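Local coordinates for ferulic acid esterase, AmCE1/Fae1A (Anaeromyces mucronatus, PDB 5CXX), which probably hydrolyses feruloyl esters, as a carbohydrate esterase of family CE1 with an alpha/beta-hydrolase fold, and binds ferulic acid, at residues A[26-31]-A[67-72]. Residues are numbered along the deposited sequence; the frame is centred on the assembly and turned at random.
Sequences AKKITY and SYEDSM
Lys-28 reaches from the edge strand 26-33 of the central sheet to two consecutive acids, Glu-69 and Asp-70, and its ammonium group forms a salt bridge with each. The Lys-28 side chain runs out from the strand with CG anti to the backbone N (chi1 -167°), then bends at chi3 to bring the ammonium between the two carboxylates; it crosses both acid side chains at about a right angle. Lys-28 NZ meets Glu-69 OE2 at 2.9 Å on the anti side, close to the carboxylate plane. The second bond, from Lys-28 NZ to Asp-70 OD2, is also 2.9 Å but uses the syn side and comes well out of plane, tilted by 35°. The methylenes share the contact: Lys-28 CE lies 3.1 Å from Asp-70 OD1. That oxygen also accepts a hydrogen bond from Asn-43 of the neighbouring strand 38-45, which with the Lys-28 bond to OD2 helps set the carboxylate's rotation. Both acids are the central residues of a type I turn, Tyr-68 to Ser-71, closed by Ser-71 N to Tyr-68 O at 2.9 Å. Were Lys-28 cut back to an alanine, the adjacent carboxylates would probably lose their shared cation and be left close together, each facing the other's charge. One ammonium is thus shared by two carboxylates and probably offsets only part of their negative charge, tying the loop after strand 58-62 to the sheet margin with little apolar burial.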
loop_
_atom_site.group_PDB
_atom_site.type_symbol
_atom_site.label_atom_id
_atom_site.label_comp_id
_atom_site.label_asym_id
_atom_site.label_seq_id
_atom_site.Cartn_x
_atom_site.Cartn_y
_atom_site.Cartn_z
ATOM N N ALA A 26 -5.360 -0.328 -16.582
ATOM C CA ALA A 26 -5.415 0.916 -15.840
ATOM C C ALA A 26 -5.938 2.048 -16.717
ATOM O O ALA A 26 -5.638 2.134 -17.924
ATOM C CB ALA A 26 -3.974 1.327 -15.369
ATOM N N LYS A 27 -6.736 2.913 -16.088
ATOM C CA LYS A 27 -7.186 4.157 -16.711
ATOM C C LYS A 27 -6.728 5.311 -15.851
ATOM O O LYS A 27 -6.997 5.310 -14.624
ATOM C CB LYS A 27 -8.701 4.188 -16.817
ATOM C CG LYS A 27 -9.259 5.496 -17.359
ATOM C CD LYS A 27 -9.113 5.625 -18.854
ATOM C CE LYS A 27 -9.674 6.974 -19.354
ATOM N NZ LYS A 27 -8.995 8.062 -18.551
ATOM N N LYS A 28 -6.056 6.298 -16.460
ATOM C CA LYS A 28 -5.591 7.422 -15.662
ATOM C C LYS A 28 -6.654 8.504 -15.533
ATOM O O LYS A 28 -7.226 8.989 -16.553
ATOM C CB LYS A 28 -4.304 8.017 -16.256
ATOM C CG LYS A 28 -3.633 8.979 -15.234
ATOM C CD LYS A 28 -2.219 9.424 -15.698
ATOM C CE LYS A 28 -1.227 8.244 -15.706
ATOM N NZ LYS A 28 0.167 8.791 -15.906
ATOM N N ILE A 29 -6.984 8.786 -14.281
ATOM C CA ILE A 29 -8.014 9.731 -13.930
ATOM C C ILE A 29 -7.405 11.027 -13.429
ATOM O O ILE A 29 -6.472 11.012 -12.595
ATOM C CB ILE A 29 -8.930 9.103 -12.805
ATOM C CG1 ILE A 29 -9.579 7.784 -13.302
ATOM C CG2 ILE A 29 -9.959 10.136 -12.272
ATOM C CD1 ILE A 29 -10.251 7.904 -14.635
ATOM N N THR A 30 -7.914 12.171 -13.905
ATOM C CA THR A 30 -7.514 13.495 -13.452
ATOM C C THR A 30 -8.641 14.053 -12.598
ATOM O O THR A 30 -9.820 14.014 -13.043
ATOM C CB THR A 30 -7.230 14.417 -14.684
ATOM O OG1 THR A 30 -6.225 13.777 -15.487
ATOM C CG2 THR A 30 -6.642 15.744 -14.242
ATOM N N TYR A 31 -8.322 14.558 -11.411
ATOM C CA TYR A 31 -9.373 14.977 -10.473
ATOM C C TYR A 31 -8.836 16.137 -9.625
ATOM O O TYR A 31 -7.600 16.302 -9.448
ATOM C CB TYR A 31 -9.847 13.818 -9.543
ATOM C CG TYR A 31 -8.755 13.383 -8.588
ATOM C CD1 TYR A 31 -7.755 12.490 -9.015
ATOM C CD2 TYR A 31 -8.693 13.926 -7.296
ATOM C CE1 TYR A 31 -6.665 12.106 -8.125
ATOM C CE2 TYR A 31 -7.652 13.530 -6.405
ATOM C CZ TYR A 31 -6.639 12.672 -6.857
ATOM O OH TYR A 31 -5.648 12.355 -5.935
ATOM N N SER A 67 8.664 8.397 -6.902
ATOM C CA SER A 67 7.836 7.677 -7.912
ATOM C C SER A 67 6.532 8.415 -8.130
ATOM O O SER A 67 6.354 9.511 -7.551
ATOM C CB SER A 67 7.579 6.233 -7.448
ATOM O OG SER A 67 8.862 5.611 -7.498
ATOM N N TYR A 68 5.628 7.818 -8.931
ATOM C CA TYR A 68 4.348 8.488 -9.237
ATOM C C TYR A 68 3.323 7.417 -9.587
ATOM O O TYR A 68 3.616 6.245 -9.427
ATOM C CB TYR A 68 4.517 9.536 -10.372
ATOM C CG TYR A 68 4.931 8.942 -11.711
ATOM C CD1 TYR A 68 6.225 8.450 -11.892
ATOM C CD2 TYR A 68 4.001 8.855 -12.786
ATOM C CE1 TYR A 68 6.598 7.866 -13.111
ATOM C CE2 TYR A 68 4.371 8.286 -14.024
ATOM C CZ TYR A 68 5.669 7.804 -14.165
ATOM O OH TYR A 68 6.096 7.225 -15.352
ATOM N N GLU A 69 2.170 7.843 -10.063
ATOM C CA GLU A 69 1.019 6.921 -10.089
ATOM C C GLU A 69 1.202 5.763 -11.065
ATOM O O GLU A 69 0.549 4.738 -10.897
ATOM C CB GLU A 69 -0.281 7.696 -10.368
ATOM C CG GLU A 69 -0.424 8.243 -11.833
ATOM C CD GLU A 69 0.404 9.524 -12.095
ATOM O OE1 GLU A 69 0.978 10.137 -11.148
ATOM O OE2 GLU A 69 0.456 9.930 -13.294
ATOM N N ASP A 70 2.123 5.863 -12.052
ATOM C CA ASP A 70 2.332 4.707 -12.923
ATOM C C ASP A 70 3.390 3.729 -12.423
ATOM O O ASP A 70 3.614 2.665 -13.050
ATOM C CB ASP A 70 2.717 5.148 -14.370
ATOM C CG ASP A 70 1.647 5.923 -15.050
ATOM O OD1 ASP A 70 0.475 5.884 -14.657
ATOM O OD2 ASP A 70 1.970 6.575 -16.100
ATOM N N SER A 71 4.107 4.096 -11.335
ATOM C CA SER A 71 5.283 3.346 -10.998
ATOM C C SER A 71 4.991 1.892 -10.588
ATOM O O SER A 71 5.786 1.013 -10.935
ATOM C CB SER A 71 6.021 4.071 -9.828
ATOM O OG SER A 71 6.444 5.338 -10.324
ATOM N N MET A 72 3.848 1.638 -9.951
ATOM C CA MET A 72 3.583 0.240 -9.569
ATOM C C MET A 72 3.113 -0.604 -10.768
ATOM O O MET A 72 2.934 -1.805 -10.612
ATOM C CB MET A 72 2.563 0.192 -8.403
ATOM C CG MET A 72 3.113 0.891 -7.116
ATOM S SD MET A 72 4.806 0.501 -6.646
ATOM C CE MET A 72 4.642 -1.179 -6.167
#